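Local coordinates for protein acyltransferase (Streptococcus pneumoniae, PDB 5UG1) that probably transfers acetyl groups onto peptidoglycan as the catalytic domain of the O-acetyltransferase OatA, at residues I2-A14 with F53-N65. Numbering follows the deposited sequence.
Sequences IADGTMLIGDSVA and FLPKTVVIATGVN. With 03S (methanesulfonic acid), chain B.
Leu8 and Val59 meet where two neighbouring parallel strands, 6-10 and 57-61, run side by side, with Leu8 CD1 3.8 Å from Val59 CG1. The other Leu8 branch, CD2, reaches the methyl of Ala61, which also touches Ala14 CB at the start of the helix. On the opposite face Ile9 and Ile60 point the same way and touch through their CD1 methyls, while nearer the start of the strands the Pro55 ring lies against Met7, with CD 3.6 Å from Met7 CB. The extended part of the Met7 chain brings SD near Leu54 CD1, and the bend at chi3 (-77°) turns CE toward Phe53 O.

Backbone bonds alternate between the strands: Val59 N gives to Met7 O, and Val59 O takes Ile9 N at 2.8 Å. Before the N-terminal ends of the two strands Lys56 NZ makes a weak, long salt bridge of 3.4 Å to Asp4 OD2, and one water links Asp4 OD1, Gly5 O and Thr57 OG1.

Past the strand tips Asp11 N still bonds to Ala61 O. With CG between its backbone N and carbonyl carbon (chi1 64°), Asp11 N-caps the helix, OD1 accepting weakly from Val13 N and Ala14 N. Its OD2 accepts a hydrogen bond from each of two waters; one also accepts from Gly63 N and Asn65 N, the other from Val64 N, tying the two loops together.

Ser12 OG is covalently bound to the sulfonyl S10, whose O12 accepts from Ser12 N at 3.1 Å and, weakly, from Asn65 ND2 at 2.6 Å. These donors reach one oxygen from both segments, consistent with an oxyanion hole. Ser12 OG also hydrogen-bonds His145, fitting a Ser-His-Asp triad at the C-terminal ends of the strands of a parallel sheet, as in SGNH-type esterases with their atypical alpha/beta hydrolase fold.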
loop_
_atom_site.group_PDB
_atom_site.type_symbol
_atom_site.label_atom_id
_atom_site.label_comp_id
_atom_site.label_asym_id
_atom_site.label_seq_id
_atom_site.Cartn_x
_atom_site.Cartn_y
_atom_site.Cartn_z
ATOM N N ILE A 2 -17.645 -12.947 -4.230
ATOM C CA ILE A 2 -16.201 -12.870 -4.437
ATOM C C ILE A 2 -15.479 -13.679 -3.372
ATOM O O ILE A 2 -15.690 -13.487 -2.165
ATOM C CB ILE A 2 -15.722 -11.412 -4.462
ATOM C CG1 ILE A 2 -16.450 -10.673 -5.580
ATOM C CG2 ILE A 2 -14.214 -11.353 -4.696
ATOM C CD1 ILE A 2 -16.032 -9.280 -5.746
ATOM N N ALA A 3 -14.618 -14.591 -3.826
ATOM C CA ALA A 3 -13.987 -15.554 -2.943
ATOM C C ALA A 3 -12.901 -14.895 -2.106
ATOM O O ALA A 3 -12.270 -13.896 -2.511
ATOM C CB ALA A 3 -13.402 -16.725 -3.738
ATOM N N ASP A 4 -12.681 -15.481 -0.930
ATOM C CA ASP A 4 -11.811 -14.848 0.032
ATOM C C ASP A 4 -10.376 -14.918 -0.449
ATOM O O ASP A 4 -10.008 -15.762 -1.269
ATOM C CB ASP A 4 -11.957 -15.502 1.401
ATOM C CG ASP A 4 -12.264 -14.494 2.477
ATOM O OD1 ASP A 4 -11.305 -13.916 3.022
ATOM O OD2 ASP A 4 -13.464 -14.253 2.746
ATOM N N GLY A 5 -9.564 -14.007 0.068
ATOM C CA GLY A 5 -8.185 -13.923 -0.359
ATOM C C GLY A 5 -7.685 -12.498 -0.403
ATOM O O GLY A 5 -8.473 -11.547 -0.349
ATOM N N THR A 6 -6.370 -12.348 -0.523
ATOM C CA THR A 6 -5.712 -11.052 -0.515
ATOM C C THR A 6 -4.731 -10.979 -1.675
ATOM O O THR A 6 -3.900 -11.872 -1.845
ATOM C CB THR A 6 -4.983 -10.823 0.807
ATOM O OG1 THR A 6 -5.905 -10.982 1.893
ATOM C CG2 THR A 6 -4.386 -9.430 0.852
ATOM N N MET A 7 -4.858 -9.933 -2.485
ATOM C CA MET A 7 -3.875 -9.582 -3.500
ATOM C C MET A 7 -3.323 -8.202 -3.171
ATOM O O MET A 7 -4.090 -7.255 -2.952
ATOM C CB MET A 7 -4.482 -9.590 -4.912
ATOM C CG MET A 7 -3.479 -9.216 -5.998
ATOM S SD MET A 7 -4.142 -9.340 -7.645
ATOM C CE MET A 7 -4.112 -11.109 -7.944
ATOM N N LEU A 8 -2.001 -8.097 -3.116
ATOM C CA LEU A 8 -1.316 -6.818 -2.995
ATOM C C LEU A 8 -0.798 -6.417 -4.374
ATOM O O LEU A 8 -0.147 -7.219 -5.054
ATOM C CB LEU A 8 -0.170 -6.912 -1.988
ATOM C CG LEU A 8 0.553 -5.606 -1.650
ATOM C CD1 LEU A 8 1.032 -5.645 -0.224
ATOM C CD2 LEU A 8 1.734 -5.368 -2.601
ATOM N N ILE A 9 -1.133 -5.204 -4.804
ATOM C CA ILE A 9 -0.608 -4.609 -6.031
ATOM C C ILE A 9 0.252 -3.441 -5.584
ATOM O O ILE A 9 -0.272 -2.454 -5.049
ATOM C CB ILE A 9 -1.723 -4.126 -6.965
ATOM C CG1 ILE A 9 -2.723 -5.239 -7.280
ATOM C CG2 ILE A 9 -1.131 -3.489 -8.242
ATOM C CD1 ILE A 9 -4.126 -4.688 -7.562
ATOM N N GLY A 10 1.537 -3.567 -5.782
ATOM C CA GLY A 10 2.474 -2.669 -5.166
ATOM C C GLY A 10 3.671 -2.244 -5.971
ATOM O O GLY A 10 3.917 -2.738 -7.031
ATOM N N ASP A 11 4.406 -1.315 -5.387
ATOM C CA ASP A 11 5.573 -0.687 -5.972
ATOM C C ASP A 11 6.903 -1.296 -5.503
ATOM O O ASP A 11 6.934 -2.321 -4.906
ATOM C CB ASP A 11 5.523 0.831 -5.778
ATOM C CG ASP A 11 5.588 1.246 -4.335
ATOM O OD1 ASP A 11 5.834 0.439 -3.490
ATOM O OD2 ASP A 11 5.395 2.396 -4.043
ATOM N N SER A 12 7.992 -0.632 -5.812
ATOM C CA SER A 12 9.301 -1.101 -5.439
ATOM C C SER A 12 9.523 -1.206 -3.946
ATOM O O SER A 12 10.287 -1.992 -3.529
ATOM C CB SER A 12 10.365 -0.208 -6.026
ATOM O OG SER A 12 10.425 0.983 -5.338
ATOM N N VAL A 13 8.849 -0.382 -3.167
ATOM C CA VAL A 13 8.961 -0.462 -1.737
ATOM C C VAL A 13 8.351 -1.771 -1.226
ATOM O O VAL A 13 8.946 -2.473 -0.460
ATOM C CB VAL A 13 8.388 0.778 -1.039
ATOM C CG1 VAL A 13 8.538 0.679 0.451
ATOM C CG2 VAL A 13 9.099 2.006 -1.522
ATOM N N ALA A 14 7.152 -2.060 -1.695
ATOM C CA ALA A 14 6.527 -3.333 -1.451
ATOM C C ALA A 14 7.380 -4.491 -1.989
ATOM O O ALA A 14 7.543 -5.486 -1.321
ATOM C CB ALA A 14 5.149 -3.372 -2.024
ATOM N N PHE A 53 -9.573 -12.707 -11.319
ATOM C CA PHE A 53 -8.435 -13.028 -10.475
ATOM C C PHE A 53 -8.373 -12.186 -9.203
ATOM O O PHE A 53 -7.639 -12.541 -8.271
ATOM C CB PHE A 53 -7.146 -12.818 -11.257
ATOM C CG PHE A 53 -7.018 -13.688 -12.465
ATOM C CD1 PHE A 53 -7.471 -14.996 -12.450
ATOM C CD2 PHE A 53 -6.417 -13.203 -13.617
ATOM C CE1 PHE A 53 -7.340 -15.807 -13.581
ATOM C CE2 PHE A 53 -6.276 -14.006 -14.745
ATOM C CZ PHE A 53 -6.741 -15.311 -14.726
ATOM N N LEU A 54 -9.115 -11.091 -9.137
ATOM C CA LEU A 54 -9.044 -10.211 -7.977
ATOM C C LEU A 54 -9.812 -10.829 -6.813
ATOM O O LEU A 54 -11.022 -11.038 -6.928
ATOM C CB LEU A 54 -9.613 -8.835 -8.310
ATOM C CG LEU A 54 -9.173 -7.701 -7.386
ATOM C CD1 LEU A 54 -7.661 -7.538 -7.502
ATOM C CD2 LEU A 54 -9.888 -6.372 -7.686
ATOM N N PRO A 55 -9.166 -11.134 -5.700
ATOM C CA PRO A 55 -9.882 -11.698 -4.551
ATOM C C PRO A 55 -10.475 -10.576 -3.708
ATOM O O PRO A 55 -10.316 -9.396 -4.014
ATOM C CB PRO A 55 -8.780 -12.438 -3.802
ATOM C CG PRO A 55 -7.583 -11.531 -4.018
ATOM C CD PRO A 55 -7.718 -11.036 -5.441
ATOM N N LYS A 56 -11.106 -10.970 -2.596
ATOM C CA LYS A 56 -11.941 -10.051 -1.829
ATOM C C LYS A 56 -11.157 -8.843 -1.326
ATOM O O LYS A 56 -11.617 -7.706 -1.438
ATOM C CB LYS A 56 -12.586 -10.777 -0.650
ATOM C CG LYS A 56 -13.531 -9.877 0.124
ATOM C CD LYS A 56 -14.141 -10.579 1.296
ATOM C CE LYS A 56 -13.335 -10.334 2.551
ATOM N NZ LYS A 56 -13.955 -11.016 3.730
ATOM N N THR A 57 -9.995 -9.062 -0.737
ATOM C CA THR A 57 -9.237 -7.974 -0.139
ATOM C C THR A 57 -8.133 -7.538 -1.096
ATOM O O THR A 57 -7.328 -8.361 -1.545
ATOM C CB THR A 57 -8.655 -8.389 1.211
ATOM O OG1 THR A 57 -9.681 -9.013 1.993
ATOM C CG2 THR A 57 -8.150 -7.180 1.947
ATOM N N VAL A 58 -8.106 -6.242 -1.398
ATOM C CA VAL A 58 -7.155 -5.635 -2.324
ATOM C C VAL A 58 -6.266 -4.681 -1.537
ATOM O O VAL A 58 -6.762 -3.794 -0.828
ATOM C CB VAL A 58 -7.885 -4.892 -3.459
ATOM C CG1 VAL A 58 -6.889 -4.406 -4.510
ATOM C CG2 VAL A 58 -8.966 -5.781 -4.074
ATOM N N VAL A 59 -4.956 -4.855 -1.655
ATOM C CA VAL A 59 -3.997 -3.972 -1.008
ATOM C C VAL A 59 -3.290 -3.167 -2.088
ATOM O O VAL A 59 -2.628 -3.740 -2.963
ATOM C CB VAL A 59 -2.990 -4.746 -0.146
ATOM C CG1 VAL A 59 -2.155 -3.761 0.659
ATOM C CG2 VAL A 59 -3.725 -5.729 0.784
ATOM N N ILE A 60 -3.425 -1.844 -2.020
ATOM C CA ILE A 60 -2.795 -0.924 -2.961
ATOM C C ILE A 60 -1.594 -0.322 -2.239
ATOM O O ILE A 60 -1.747 0.553 -1.379
ATOM C CB ILE A 60 -3.766 0.163 -3.446
ATOM C CG1 ILE A 60 -5.019 -0.451 -4.078
ATOM C CG2 ILE A 60 -3.059 1.129 -4.435
ATOM C CD1 ILE A 60 -4.756 -1.469 -5.235
ATOM N N ALA A 61 -0.395 -0.797 -2.568
ATOM C CA ALA A 61 0.831 -0.372 -1.889
ATOM C C ALA A 61 1.680 0.448 -2.857
ATOM O O ALA A 61 2.706 -0.001 -3.378
ATOM C CB ALA A 61 1.589 -1.598 -1.340
ATOM N N THR A 62 1.231 1.679 -3.098
ATOM C CA THR A 62 1.833 2.589 -4.063
ATOM C C THR A 62 1.770 4.003 -3.500
ATOM O O THR A 62 1.140 4.258 -2.470
ATOM C CB THR A 62 1.094 2.576 -5.410
ATOM O OG1 THR A 62 -0.256 3.017 -5.203
ATOM C CG2 THR A 62 1.090 1.186 -6.070
ATOM N N GLY A 63 2.328 4.940 -4.213
ATOM C CA GLY A 63 2.145 6.326 -3.874
ATOM C C GLY A 63 3.373 7.191 -3.885
ATOM O O GLY A 63 3.283 8.354 -4.054
ATOM N N VAL A 64 4.525 6.591 -3.722
ATOM C CA VAL A 64 5.756 7.320 -3.726
ATOM C C VAL A 64 6.261 7.606 -5.138
ATOM O O VAL A 64 6.878 8.570 -5.346
ATOM C CB VAL A 64 6.830 6.641 -2.852
ATOM C CG1 VAL A 64 7.509 5.519 -3.586
ATOM C CG2 VAL A 64 7.812 7.627 -2.290
ATOM N N ASN A 65 5.975 6.759 -6.100
ATOM C CA ASN A 65 6.333 7.024 -7.495
ATOM C C ASN A 65 5.308 7.944 -8.163
ATOM O O ASN A 65 4.181 7.661 -8.143
ATOM C CB ASN A 65 6.372 5.720 -8.277
ATOM C CG ASN A 65 7.606 4.916 -8.046
ATOM O OD1 ASN A 65 8.634 5.421 -7.644
ATOM N ND2 ASN A 65 7.509 3.635 -8.318
HETATM S S10 03S B . 10.089 2.349 -5.912
HETATM O O11 03S B . 10.283 3.276 -4.775
HETATM O O12 03S B . 8.665 2.347 -6.312
HETATM C C13 03S B . 11.024 2.843 -7.195
HETATM O O HOH W 1 -9.811 -11.532 2.264
HETATM O O HOH W 2 4.395 4.193 -5.977
HETATM O O HOH W 3 4.958 4.081 -1.707
#